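Local coordinates for protein ribonucleoside triphosphate reductase (Lactobacillus leichmannii, PDB 1L1L) that reduces ribonucleoside triphosphates to 2'-deoxyribonucleoside triphosphates, using adenosylcobalamin, a form of vitamin B12, as its radical-generating cofactor, at residues 185-190 / 249-254; 201-206 / 276-281; 212-217 / 245-250; 220-225 / 256-261. One frame throughout, in Å; residues are numbered along the deposited sequence.

Contact 1 of 4, residues 185-190 / 249-254; sequences QLVVDE and KLILDL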
loop_
_atom_site.group_PDB
_atom_site.type_symbol
_atom_site.label_atom_id
_atom_site.label_comp_id
_atom_site.label_asym_id
_atom_site.label_seq_id
_atom_site.Cartn_x
_atom_site.Cartn_y
_atom_site.Cartn_z
ATOM N N GLN A 185 -4.300 11.906 -32.366
ATOM C CA GLN A 185 -5.722 12.189 -32.442
ATOM C C GLN A 185 -6.424 11.078 -31.682
ATOM O O GLN A 185 -6.150 9.902 -31.903
ATOM C CB GLN A 185 -6.213 12.197 -33.894
ATOM C CG GLN A 185 -5.499 13.171 -34.805
ATOM C CD GLN A 185 -6.114 13.192 -36.191
ATOM O OE1 GLN A 185 -7.206 13.729 -36.386
ATOM N NE2 GLN A 185 -5.429 12.590 -37.153
ATOM N N LEU A 186 -7.311 11.459 -30.776
ATOM C CA LEU A 186 -8.059 10.488 -29.990
ATOM C C LEU A 186 -9.494 10.518 -30.496
ATOM O O LEU A 186 -10.175 11.545 -30.409
ATOM C CB LEU A 186 -8.004 10.848 -28.500
ATOM C CG LEU A 186 -6.592 10.974 -27.912
ATOM C CD1 LEU A 186 -6.668 11.291 -26.430
ATOM C CD2 LEU A 186 -5.829 9.679 -28.141
ATOM N N VAL A 187 -9.942 9.383 -31.025
ATOM C CA VAL A 187 -11.282 9.269 -31.576
ATOM C C VAL A 187 -12.280 8.603 -30.647
ATOM O O VAL A 187 -11.998 7.567 -30.047
ATOM C CB VAL A 187 -11.282 8.463 -32.890
ATOM C CG1 VAL A 187 -12.645 8.557 -33.552
ATOM C CG2 VAL A 187 -10.196 8.962 -33.808
ATOM N N VAL A 188 -13.448 9.221 -30.539
ATOM C CA VAL A 188 -14.549 8.699 -29.741
ATOM C C VAL A 188 -15.808 8.997 -30.544
ATOM O O VAL A 188 -16.369 10.091 -30.471
ATOM C CB VAL A 188 -14.646 9.370 -28.357
ATOM C CG1 VAL A 188 -15.983 9.030 -27.709
ATOM C CG2 VAL A 188 -13.504 8.884 -27.463
ATOM N N ASP A 189 -16.228 8.005 -31.321
ATOM C CA ASP A 189 -17.403 8.105 -32.177
ATOM C C ASP A 189 -18.582 8.852 -31.571
ATOM O O ASP A 189 -18.842 8.760 -30.374
ATOM C CB ASP A 189 -17.847 6.701 -32.597
ATOM C CG ASP A 189 -19.081 6.718 -33.476
ATOM O OD1 ASP A 189 -19.241 7.667 -34.269
ATOM O OD2 ASP A 189 -19.884 5.770 -33.384
ATOM N N GLU A 190 -19.293 9.590 -32.423
ATOM C CA GLU A 190 -20.461 10.365 -32.008
ATOM C C GLU A 190 -21.486 9.460 -31.317
ATOM O O GLU A 190 -22.295 9.919 -30.507
ATOM C CB GLU A 190 -21.130 11.019 -33.224
ATOM C CG GLU A 190 -20.339 12.114 -33.951
ATOM C CD GLU A 190 -19.063 11.626 -34.632
ATOM O OE1 GLU A 190 -18.940 10.414 -34.921
ATOM O OE2 GLU A 190 -18.183 12.472 -34.899
ATOM N N LYS A 249 2.342 9.667 -37.185
ATOM C CA LYS A 249 0.915 9.935 -37.192
ATOM C C LYS A 249 0.189 8.795 -36.492
ATOM O O LYS A 249 0.100 7.689 -37.019
ATOM C CB LYS A 249 0.414 10.084 -38.629
ATOM C CG LYS A 249 0.994 11.288 -39.353
ATOM C CD LYS A 249 0.390 11.456 -40.748
ATOM C CE LYS A 249 0.923 12.711 -41.430
ATOM N NZ LYS A 249 0.321 12.944 -42.782
ATOM N N LEU A 250 -0.328 9.075 -35.301
ATOM C CA LEU A 250 -1.032 8.069 -34.517
ATOM C C LEU A 250 -2.488 8.431 -34.260
ATOM O O LEU A 250 -2.811 9.557 -33.881
ATOM C CB LEU A 250 -0.318 7.851 -33.178
ATOM C CG LEU A 250 -0.989 6.845 -32.234
ATOM C CD1 LEU A 250 -1.204 5.527 -32.974
ATOM C CD2 LEU A 250 -0.130 6.643 -30.986
ATOM N N ILE A 251 -3.366 7.459 -34.471
ATOM C CA ILE A 251 -4.787 7.654 -34.245
ATOM C C ILE A 251 -5.272 6.542 -33.324
ATOM O O ILE A 251 -5.327 5.385 -33.725
ATOM C CB ILE A 251 -5.589 7.571 -35.555
ATOM C CG1 ILE A 251 -5.025 8.555 -36.585
ATOM C CG2 ILE A 251 -7.058 7.869 -35.267
ATOM C CD1 ILE A 251 -5.609 8.392 -37.982
ATOM N N LEU A 252 -5.604 6.893 -32.086
ATOM C CA LEU A 252 -6.096 5.908 -31.126
ATOM C C LEU A 252 -7.616 6.037 -31.021
ATOM O O LEU A 252 -8.143 7.104 -30.685
ATOM C CB LEU A 252 -5.436 6.125 -29.758
ATOM C CG LEU A 252 -3.927 5.879 -29.715
ATOM C CD1 LEU A 252 -3.388 6.184 -28.324
ATOM C CD2 LEU A 252 -3.625 4.436 -30.087
ATOM N N ASP A 253 -8.313 4.944 -31.323
ATOM C CA ASP A 253 -9.775 4.918 -31.290
ATOM C C ASP A 253 -10.279 4.314 -29.971
ATOM O O ASP A 253 -10.067 3.127 -29.713
ATOM C CB ASP A 253 -10.292 4.078 -32.467
ATOM C CG ASP A 253 -11.760 4.309 -32.753
ATOM O OD1 ASP A 253 -12.547 4.414 -31.792
ATOM O OD2 ASP A 253 -12.133 4.368 -33.945
ATOM N N LEU A 254 -10.938 5.131 -29.148
ATOM C CA LEU A 254 -11.467 4.680 -27.854
ATOM C C LEU A 254 -13.000 4.675 -27.883
ATOM O O LEU A 254 -13.652 4.964 -26.874
ATOM C CB LEU A 254 -11.007 5.616 -26.724
ATOM C CG LEU A 254 -9.630 6.285 -26.804
ATOM C CD1 LEU A 254 -9.321 6.928 -25.458
ATOM C CD2 LEU A 254 -8.555 5.278 -27.166
#
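Gln185, Leu186 and Val187 lie against Ile251, Leu252 and Asp253 in matched order, the two strands running the same way at 22° to each other. The bonding is the zigzag of a parallel pair. Gln185 gives its N-H to Leu250 O and takes that of Leu252 on its own O. Val187 does the same two residues on, giving its N-H to Leu252 O at 2.9 Å and receiving Leu254 N on its O at 2.8 Å, the shortest bond of the ladder.

Ile251 illustrates how a side chain is shared among its neighbours. Its CB divides into two branches. CG2, which stands anti to the backbone N, reaches forward and across to Val187 CG2 at 3.6 Å, two residues beyond its paired Gln185, and it also lies 4.0 Å from Gln185 O. CG1 runs alongside Gln185, with 4.1 Å to Gln185 NE2, and at its tip CD1 meets Ser215, in the turn just before strand 216-219. The amide of Gln185 finds its polar partner elsewhere, at Val210 O.

On the opposite face Leu186 and Leu252 point the same way, CD2 of Leu186 resting 3.9 Å from CB of Leu252. Helix 275-289 packs on Leu186, and helix 224-236 on Leu252. Asp253, buried beside Val187, has its carboxylate held by Arg219, Ser255 and Tyr217. Such pairing, with leucines turned to helices on one face, is characteristic of a parallel alpha/beta sheet, here the three-stranded one of the B12-dependent reductase insertion domain.

Contact 2 of 4, residues 201-206 / 276-281; sequences VGAVGK and PLISML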
loop_
_atom_site.group_PDB
_atom_site.type_symbol
_atom_site.label_atom_id
_atom_site.label_comp_id
_atom_site.label_asym_id
_atom_site.label_seq_id
_atom_site.Cartn_x
_atom_site.Cartn_y
_atom_site.Cartn_z
ATOM N N VAL A 201 -12.554 16.766 -23.347
ATOM C CA VAL A 201 -11.175 16.561 -22.928
ATOM C C VAL A 201 -10.194 16.437 -24.085
ATOM O O VAL A 201 -9.032 16.107 -23.876
ATOM C CB VAL A 201 -11.033 15.316 -22.021
ATOM C CG1 VAL A 201 -11.785 15.530 -20.722
ATOM C CG2 VAL A 201 -11.543 14.084 -22.739
ATOM N N GLY A 202 -10.654 16.686 -25.311
ATOM C CA GLY A 202 -9.737 16.622 -26.438
ATOM C C GLY A 202 -9.916 15.575 -27.518
ATOM O O GLY A 202 -9.129 15.526 -28.465
ATOM N N ALA A 203 -10.926 14.720 -27.393
ATOM C CA ALA A 203 -11.158 13.701 -28.412
ATOM C C ALA A 203 -12.002 14.286 -29.544
ATOM O O ALA A 203 -12.791 15.208 -29.323
ATOM C CB ALA A 203 -11.864 12.496 -27.801
ATOM N N VAL A 204 -11.838 13.753 -30.752
ATOM C CA VAL A 204 -12.605 14.233 -31.900
ATOM C C VAL A 204 -13.598 13.194 -32.406
ATOM O O VAL A 204 -13.346 11.987 -32.341
ATOM C CB VAL A 204 -11.686 14.634 -33.078
ATOM C CG1 VAL A 204 -10.848 15.841 -32.695
ATOM C CG2 VAL A 204 -10.792 13.473 -33.469
ATOM N N GLY A 205 -14.733 13.672 -32.900
ATOM C CA GLY A 205 -15.733 12.770 -33.430
ATOM C C GLY A 205 -15.173 12.080 -34.657
ATOM O O GLY A 205 -14.134 12.478 -35.188
ATOM N N LYS A 206 -15.856 11.039 -35.111
ATOM C CA LYS A 206 -15.417 10.293 -36.280
ATOM C C LYS A 206 -15.443 11.209 -37.512
ATOM O O LYS A 206 -14.704 10.997 -38.477
ATOM C CB LYS A 206 -16.330 9.076 -36.471
ATOM C CG LYS A 206 -15.655 7.865 -37.094
ATOM C CD LYS A 206 -16.280 6.561 -36.587
ATOM C CE LYS A 206 -15.923 6.309 -35.123
ATOM N NZ LYS A 206 -16.542 5.062 -34.574
ATOM N N PRO A 276 -10.609 10.215 -18.612
ATOM C CA PRO A 276 -9.294 10.321 -17.964
ATOM C C PRO A 276 -8.165 9.764 -18.825
ATOM O O PRO A 276 -7.027 10.247 -18.758
ATOM C CB PRO A 276 -9.480 9.546 -16.655
ATOM C CG PRO A 276 -10.588 8.573 -16.982
ATOM C CD PRO A 276 -11.536 9.429 -17.787
ATOM N N LEU A 277 -8.476 8.751 -19.635
ATOM C CA LEU A 277 -7.470 8.154 -20.511
ATOM C C LEU A 277 -7.075 9.123 -21.626
ATOM O O LEU A 277 -5.916 9.182 -22.030
ATOM C CB LEU A 277 -7.997 6.857 -21.140
ATOM C CG LEU A 277 -7.052 6.186 -22.140
ATOM C CD1 LEU A 277 -5.759 5.798 -21.440
ATOM C CD2 LEU A 277 -7.726 4.961 -22.762
ATOM N N ILE A 278 -8.051 9.875 -22.125
ATOM C CA ILE A 278 -7.803 10.835 -23.201
ATOM C C ILE A 278 -6.785 11.880 -22.737
ATOM O O ILE A 278 -5.741 12.054 -23.359
ATOM C CB ILE A 278 -9.124 11.515 -23.635
ATOM C CG1 ILE A 278 -10.013 10.477 -24.336
ATOM C CG2 ILE A 278 -8.846 12.703 -24.562
ATOM C CD1 ILE A 278 -11.453 10.866 -24.450
ATOM N N SER A 279 -7.096 12.548 -21.635
ATOM C CA SER A 279 -6.215 13.566 -21.060
ATOM C C SER A 279 -4.812 13.008 -20.826
ATOM O O SER A 279 -3.801 13.637 -21.179
ATOM C CB SER A 279 -6.783 14.054 -19.732
ATOM O OG SER A 279 -8.136 14.446 -19.875
ATOM N N MET A 280 -4.746 11.821 -20.226
ATOM C CA MET A 280 -3.464 11.194 -19.943
ATOM C C MET A 280 -2.636 11.000 -21.209
ATOM O O MET A 280 -1.439 11.278 -21.221
ATOM C CB MET A 280 -3.679 9.837 -19.269
ATOM C CG MET A 280 -2.403 9.153 -18.827
ATOM S SD MET A 280 -2.613 7.348 -18.722
ATOM C CE MET A 280 -1.918 6.851 -20.289
ATOM N N LEU A 281 -3.262 10.515 -22.277
ATOM C CA LEU A 281 -2.542 10.289 -23.524
ATOM C C LEU A 281 -2.093 11.612 -24.143
ATOM O O LEU A 281 -1.006 11.700 -24.713
ATOM C CB LEU A 281 -3.420 9.532 -24.520
ATOM C CG LEU A 281 -3.703 8.075 -24.148
ATOM C CD1 LEU A 281 -4.860 7.558 -25.002
ATOM C CD2 LEU A 281 -2.447 7.229 -24.338
HETATM O O HOH W 1 -8.041 17.293 -21.348
#
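Val201 and Ser279 bring their CA atoms to 6.1 Å where the chain, having left helix 195-200, passes the flank of helix 275-289. The turn that ends helix 195-200 is a Schellman motif with Gly202 at C-prime: its phi of 115° suits glycine, and Ala203 N returns to Ser198 O as Gly202 N does to Val199 O.

Ile278 carries the contact on the helix side. Val201 meets it at about a right angle, its CG2 seated between the backbone N and carbonyl carbon (chi1 -65° for CG1), and touches both branches of the isoleucine: Ile278 CG2 at 3.5 Å and, at the end of the other, Ile278 CD1 at 3.6 Å. Farther along, the same CD1 rests 3.7 Å from Ala203 CB. The other side of Val201 abuts Ser279, whose OG is 3.7 Å from Val201 CB.

The polar link is indirect. A water donates to Val201 O at 3.0 Å and also bonds Ser279 OG at 3.2 Å; that hydroxyl has a further, weak bond to Met275 O within its helix.

Since the two segments meet through methyl groups and one water, cohesion here is mainly hydrophobic: Val201 O reaches Ser279 through the water, and no direct hydrogen bond joins the two segments.

Contact 3 of 4, residues 212-217 / 245-250; sequences DADSIY and DRKQKL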
loop_
_atom_site.group_PDB
_atom_site.type_symbol
_atom_site.label_atom_id
_atom_site.label_comp_id
_atom_site.label_asym_id
_atom_site.label_seq_id
_atom_site.Cartn_x
_atom_site.Cartn_y
_atom_site.Cartn_z
ATOM N N ASP A 212 -5.079 9.782 -43.004
ATOM C CA ASP A 212 -4.449 9.566 -44.293
ATOM C C ASP A 212 -3.850 8.163 -44.255
ATOM O O ASP A 212 -3.677 7.585 -43.182
ATOM C CB ASP A 212 -3.372 10.632 -44.566
ATOM C CG ASP A 212 -2.266 10.646 -43.523
ATOM O OD1 ASP A 212 -1.523 9.645 -43.420
ATOM O OD2 ASP A 212 -2.137 11.665 -42.810
ATOM N N ALA A 213 -3.550 7.617 -45.427
ATOM C CA ALA A 213 -3.002 6.269 -45.546
ATOM C C ALA A 213 -1.818 5.921 -44.636
ATOM O O ALA A 213 -1.706 4.787 -44.169
ATOM C CB ALA A 213 -2.623 6.006 -47.005
ATOM N N ASP A 214 -0.945 6.892 -44.381
ATOM C CA ASP A 214 0.250 6.667 -43.563
ATOM C C ASP A 214 0.056 6.634 -42.040
ATOM O O ASP A 214 0.946 6.194 -41.306
ATOM C CB ASP A 214 1.310 7.719 -43.922
ATOM C CG ASP A 214 2.574 7.585 -43.093
ATOM O OD1 ASP A 214 3.171 6.482 -43.078
ATOM O OD2 ASP A 214 2.972 8.586 -42.458
ATOM N N SER A 215 -1.098 7.089 -41.563
ATOM C CA SER A 215 -1.367 7.109 -40.130
ATOM C C SER A 215 -1.393 5.728 -39.483
ATOM O O SER A 215 -1.790 4.741 -40.101
ATOM C CB SER A 215 -2.701 7.805 -39.852
ATOM O OG SER A 215 -2.641 9.182 -40.171
ATOM N N ILE A 216 -0.953 5.668 -38.230
ATOM C CA ILE A 216 -0.969 4.422 -37.470
ATOM C C ILE A 216 -2.304 4.471 -36.744
ATOM O O ILE A 216 -2.648 5.485 -36.136
ATOM C CB ILE A 216 0.173 4.363 -36.437
ATOM C CG1 ILE A 216 1.522 4.517 -37.146
ATOM C CG2 ILE A 216 0.124 3.038 -35.683
ATOM C CD1 ILE A 216 2.709 4.636 -36.202
ATOM N N TYR A 217 -3.063 3.385 -36.822
ATOM C CA TYR A 217 -4.374 3.339 -36.195
ATOM C C TYR A 217 -4.541 2.145 -35.264
ATOM O O TYR A 217 -4.169 1.022 -35.610
ATOM C CB TYR A 217 -5.443 3.328 -37.292
ATOM C CG TYR A 217 -6.842 3.033 -36.811
ATOM C CD1 TYR A 217 -7.257 1.720 -36.582
ATOM C CD2 TYR A 217 -7.751 4.066 -36.577
ATOM C CE1 TYR A 217 -8.539 1.442 -36.129
ATOM C CE2 TYR A 217 -9.040 3.797 -36.122
ATOM C CZ TYR A 217 -9.424 2.481 -35.901
ATOM O OH TYR A 217 -10.689 2.202 -35.445
ATOM N N ASP A 245 9.623 2.592 -39.421
ATOM C CA ASP A 245 8.935 3.360 -40.457
ATOM C C ASP A 245 8.911 4.863 -40.230
ATOM O O ASP A 245 8.368 5.610 -41.047
ATOM C CB ASP A 245 7.501 2.856 -40.609
ATOM C CG ASP A 245 7.417 1.602 -41.444
ATOM O OD1 ASP A 245 8.255 0.696 -41.247
ATOM O OD2 ASP A 245 6.506 1.524 -42.296
ATOM N N ARG A 246 9.486 5.307 -39.118
ATOM C CA ARG A 246 9.538 6.731 -38.811
ATOM C C ARG A 246 8.152 7.363 -38.921
ATOM O O ARG A 246 8.017 8.542 -39.256
ATOM C CB ARG A 246 10.518 7.424 -39.768
ATOM C CG ARG A 246 11.744 6.561 -40.080
ATOM C CD ARG A 246 12.761 7.241 -40.991
ATOM N NE ARG A 246 13.948 7.672 -40.253
ATOM C CZ ARG A 246 14.067 8.842 -39.631
ATOM N NH1 ARG A 246 13.072 9.721 -39.654
ATOM N NH2 ARG A 246 15.183 9.130 -38.973
ATOM N N LYS A 247 7.123 6.570 -38.640
ATOM C CA LYS A 247 5.750 7.056 -38.695
ATOM C C LYS A 247 5.487 7.988 -37.516
ATOM O O LYS A 247 5.767 7.640 -36.369
ATOM C CB LYS A 247 4.782 5.876 -38.659
ATOM C CG LYS A 247 4.904 4.950 -39.852
ATOM C CD LYS A 247 4.104 3.681 -39.634
ATOM C CE LYS A 247 4.191 2.756 -40.839
ATOM N NZ LYS A 247 3.642 3.391 -42.072
ATOM N N GLN A 248 4.951 9.170 -37.801
ATOM C CA GLN A 248 4.676 10.154 -36.758
ATOM C C GLN A 248 3.210 10.561 -36.727
ATOM O O GLN A 248 2.871 11.665 -36.302
ATOM C CB GLN A 248 5.550 11.394 -36.966
ATOM C CG GLN A 248 7.029 11.085 -37.150
ATOM C CD GLN A 248 7.869 12.333 -37.393
ATOM O OE1 GLN A 248 8.885 12.281 -38.092
ATOM N NE2 GLN A 248 7.457 13.456 -36.808
ATOM N N LYS A 249 2.342 9.667 -37.185
ATOM C CA LYS A 249 0.915 9.935 -37.192
ATOM C C LYS A 249 0.189 8.795 -36.492
ATOM O O LYS A 249 0.100 7.689 -37.019
ATOM C CB LYS A 249 0.414 10.084 -38.629
ATOM C CG LYS A 249 0.994 11.288 -39.353
ATOM C CD LYS A 249 0.390 11.456 -40.748
ATOM C CE LYS A 249 0.923 12.711 -41.430
ATOM N NZ LYS A 249 0.321 12.944 -42.782
ATOM N N LEU A 250 -0.328 9.075 -35.301
ATOM C CA LEU A 250 -1.032 8.069 -34.517
ATOM C C LEU A 250 -2.488 8.431 -34.260
ATOM O O LEU A 250 -2.811 9.557 -33.881
ATOM C CB LEU A 250 -0.318 7.851 -33.178
ATOM C CG LEU A 250 -0.989 6.845 -32.234
ATOM C CD1 LEU A 250 -1.204 5.527 -32.974
ATOM C CD2 LEU A 250 -0.130 6.643 -30.986
#
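Asp212 and Lys249 cross at about a right angle, the lysine extended to its end. Lys249 NZ lies 2.8 Å from Asp212 OD2, approaching from above the carboxylate plane, 47° out of it, in a salt bridge. The other oxygen, Asp212 OD1, faces into the type I turn from Asp212 to Ser215, where Asp214 N and Ser215 N bond to it weakly; these weak bonds probably limit the rotation of the carboxylate that receives the lysine.

A second, looser pair forms farther along, about the Lys247 ammonium. Asp214 crosses Lys247 at a slant, and Asp214 OD1 reaches Lys247 NZ over 3.3 Å, a weak bond. The lysine bends at its last torsion (chi4 -61°), which places NZ where Asp245 OD2 is also within 3.4 Å, so one ammonium serves two carboxylates.

Nearer Leu250, Ile216 crosses the carbon chain of Lys247 obliquely. Its CD1 is pressed to Lys247 CB at 3.4 Å, tighter than usual, while its CB meets Leu250 CD1 at 3.9 Å from the other direction. Its backbone N makes a nearly straight, short bond of 2.6 Å to Lys249 O.

This is where strand 216-219 joins strand 249-253 side by side, in the beta-alpha-beta unit connected by helix 224-236. Leu233 and Leu234 of that helix pack on Leu250, while strand 183-187 borders strand 249-253 on its other edge.

Contact 4 of 4, residues 220-225 / 256-261; sequences LPDTRE and DIRPYG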
loop_
_atom_site.group_PDB
_atom_site.type_symbol
_atom_site.label_atom_id
_atom_site.label_comp_id
_atom_site.label_asym_id
_atom_site.label_seq_id
_atom_site.Cartn_x
_atom_site.Cartn_y
_atom_site.Cartn_z
ATOM N N LEU A 220 -8.875 0.395 -29.515
ATOM C CA LEU A 220 -8.683 -0.131 -28.168
ATOM C C LEU A 220 -9.713 -1.129 -27.671
ATOM O O LEU A 220 -10.913 -0.855 -27.661
ATOM C CB LEU A 220 -8.605 1.000 -27.140
ATOM C CG LEU A 220 -7.242 1.659 -26.931
ATOM C CD1 LEU A 220 -6.849 2.404 -28.183
ATOM C CD2 LEU A 220 -7.306 2.594 -25.733
ATOM N N PRO A 221 -9.255 -2.320 -27.278
ATOM C CA PRO A 221 -10.239 -3.274 -26.775
ATOM C C PRO A 221 -10.689 -2.679 -25.449
ATOM O O PRO A 221 -9.886 -2.074 -24.738
ATOM C CB PRO A 221 -9.428 -4.560 -26.617
ATOM C CG PRO A 221 -7.998 -4.079 -26.494
ATOM C CD PRO A 221 -7.937 -2.951 -27.462
ATOM N N ASP A 222 -11.970 -2.797 -25.133
ATOM C CA ASP A 222 -12.482 -2.251 -23.886
ATOM C C ASP A 222 -12.010 -3.073 -22.683
ATOM O O ASP A 222 -12.817 -3.663 -21.964
ATOM C CB ASP A 222 -14.006 -2.193 -23.957
ATOM C CG ASP A 222 -14.646 -1.796 -22.646
ATOM O OD1 ASP A 222 -13.994 -1.103 -21.834
ATOM O OD2 ASP A 222 -15.823 -2.168 -22.437
ATOM N N THR A 223 -10.698 -3.095 -22.465
ATOM C CA THR A 223 -10.100 -3.844 -21.359
ATOM C C THR A 223 -8.909 -3.099 -20.761
ATOM O O THR A 223 -8.365 -2.187 -21.388
ATOM C CB THR A 223 -9.578 -5.209 -21.834
ATOM O OG1 THR A 223 -8.482 -5.007 -22.737
ATOM C CG2 THR A 223 -10.685 -5.989 -22.552
ATOM N N ARG A 224 -8.498 -3.498 -19.561
ATOM C CA ARG A 224 -7.354 -2.873 -18.905
ATOM C C ARG A 224 -6.143 -2.953 -19.822
ATOM O O ARG A 224 -5.402 -1.982 -19.966
ATOM C CB ARG A 224 -7.045 -3.571 -17.571
ATOM C CG ARG A 224 -5.585 -3.448 -17.095
ATOM C CD ARG A 224 -5.406 -3.988 -15.666
ATOM N NE ARG A 224 -5.935 -5.348 -15.520
ATOM C CZ ARG A 224 -5.364 -6.442 -16.013
ATOM N NH1 ARG A 224 -4.223 -6.364 -16.691
ATOM N NH2 ARG A 224 -5.949 -7.623 -15.849
ATOM N N GLU A 225 -5.942 -4.114 -20.442
ATOM C CA GLU A 225 -4.814 -4.296 -21.344
ATOM C C GLU A 225 -4.904 -3.323 -22.516
ATOM O O GLU A 225 -3.885 -2.827 -23.010
ATOM C CB GLU A 225 -4.772 -5.737 -21.861
ATOM C CG GLU A 225 -4.741 -6.781 -20.755
ATOM C CD GLU A 225 -6.012 -6.769 -19.917
ATOM O OE1 GLU A 225 -7.107 -6.890 -20.499
ATOM O OE2 GLU A 225 -5.918 -6.633 -18.677
ATOM N N ASP A 256 -14.868 2.131 -28.170
ATOM C CA ASP A 256 -15.361 0.941 -27.470
ATOM C C ASP A 256 -15.210 0.989 -25.961
ATOM O O ASP A 256 -15.778 0.160 -25.251
ATOM C CB ASP A 256 -14.663 -0.313 -27.993
ATOM C CG ASP A 256 -15.090 -0.665 -29.402
ATOM O OD1 ASP A 256 -16.281 -0.458 -29.712
ATOM O OD2 ASP A 256 -14.246 -1.151 -30.190
ATOM N N ILE A 257 -14.438 1.947 -25.460
ATOM C CA ILE A 257 -14.252 2.040 -24.021
ATOM C C ILE A 257 -15.594 2.271 -23.331
ATOM O O ILE A 257 -16.356 3.156 -23.718
ATOM C CB ILE A 257 -13.286 3.182 -23.651
ATOM C CG1 ILE A 257 -11.969 3.005 -24.409
ATOM C CG2 ILE A 257 -13.035 3.184 -22.156
ATOM C CD1 ILE A 257 -11.338 1.647 -24.235
ATOM N N ARG A 258 -15.876 1.465 -22.310
ATOM C CA ARG A 258 -17.132 1.570 -21.571
ATOM C C ARG A 258 -17.262 2.911 -20.860
ATOM O O ARG A 258 -16.289 3.452 -20.341
ATOM C CB ARG A 258 -17.244 0.439 -20.542
ATOM C CG ARG A 258 -16.352 0.619 -19.326
ATOM C CD ARG A 258 -16.272 -0.654 -18.499
ATOM N NE ARG A 258 -15.777 -1.769 -19.296
ATOM C CZ ARG A 258 -15.394 -2.938 -18.794
ATOM N NH1 ARG A 258 -15.446 -3.153 -17.485
ATOM N NH2 ARG A 258 -14.961 -3.893 -19.603
ATOM N N PRO A 259 -18.485 3.447 -20.805
ATOM C CA PRO A 259 -18.782 4.728 -20.163
ATOM C C PRO A 259 -18.606 4.757 -18.652
ATOM O O PRO A 259 -18.395 3.732 -18.007
ATOM C CB PRO A 259 -20.224 4.986 -20.579
ATOM C CG PRO A 259 -20.801 3.598 -20.609
ATOM C CD PRO A 259 -19.713 2.831 -21.336
ATOM N N TYR A 260 -18.697 5.961 -18.100
ATOM C CA TYR A 260 -18.556 6.181 -16.673
ATOM C C TYR A 260 -19.687 5.523 -15.886
ATOM O O TYR A 260 -20.857 5.621 -16.256
ATOM C CB TYR A 260 -18.510 7.690 -16.410
ATOM C CG TYR A 260 -18.683 8.096 -14.966
ATOM C CD1 TYR A 260 -19.952 8.192 -14.399
ATOM C CD2 TYR A 260 -17.581 8.410 -14.172
ATOM C CE1 TYR A 260 -20.123 8.593 -13.084
ATOM C CE2 TYR A 260 -17.741 8.812 -12.851
ATOM C CZ TYR A 260 -19.016 8.904 -12.315
ATOM O OH TYR A 260 -19.191 9.317 -11.013
ATOM N N GLY A 261 -19.331 4.853 -14.797
ATOM C CA GLY A 261 -20.335 4.198 -13.983
ATOM C C GLY A 261 -20.560 2.763 -14.411
ATOM O O GLY A 261 -21.182 1.983 -13.690
HETATM O O HOH W 2 -11.942 1.414 -28.238
#
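Asp222 OD1 is gripped by two donors of Arg258: the backbone N, in a weak but fairly straight bond of 3.2 Å, and the side-chain NE. Asp222 sits at the centre of an inverse gamma turn, in which Thr223 N bonds back to Pro221 O; within this turn its side chain points toward residues 256-258, CG anti to the backbone N.

The salt bridge is a forked one. Arg258 NE is 3.2 Å from Asp222 OD2, which lies at the edge of the guanidinium in its plane, while OD1 stands tilted from that plane; both oxygens are approached on their syn side. Carboxylate and guanidinium are nearly perpendicular, 86° apart, so this is not the coplanar two-bond pairing often seen between these groups. Arg258 NH2 adds weak bonds to Asp222 OD2 and, at 3.2 Å, to the carbonyl O of Asp222. The arginine folds back to do so, with CG between its backbone N and carbonyl carbon (chi1 74°) and a bend at chi3 of 58°. His265 also touches it.

Asp222 CB makes a close approach of 3.2 Å to the carbonyl, Asp256 O. Plain packing is left to Ile257 CD1, which reaches Leu220 CB at 4.0 Å, with Trp227 against the same isoleucine. Thr223 next in line is the N-cap of helix 224-236, its OG1 receiving Gly226 N, so Arg258 holds the chain just before that helix begins. At the far end a water donates to Leu220 O at 2.6 Å and accepts from Asp256 N at 3.0 Å.

How the contacts relate
All four contacts belong to one insertion domain, and their chemistry changes with depth. Contact 1 is the buried one, a backbone ladder dressed with apolar side chains; contact 3 continues the same sheet on strand 249-253 but at the surface, where lysine-aspartate bridges replace much of that packing. Contacts 2 and 4 are partly buried, and each has a bridging water: contact 2 sets a loop against helix 275-289 by methyl groups, contact 4 joins two loops, one leading into helix 224-236, chiefly by an arginine-aspartate pair. Contact 2 lies close to contact 1, centres 8 Å apart, linked through Leu186 and Val204, whereas contacts 3 and 4 stand 24 Å apart, near opposite ends of strand 216-219.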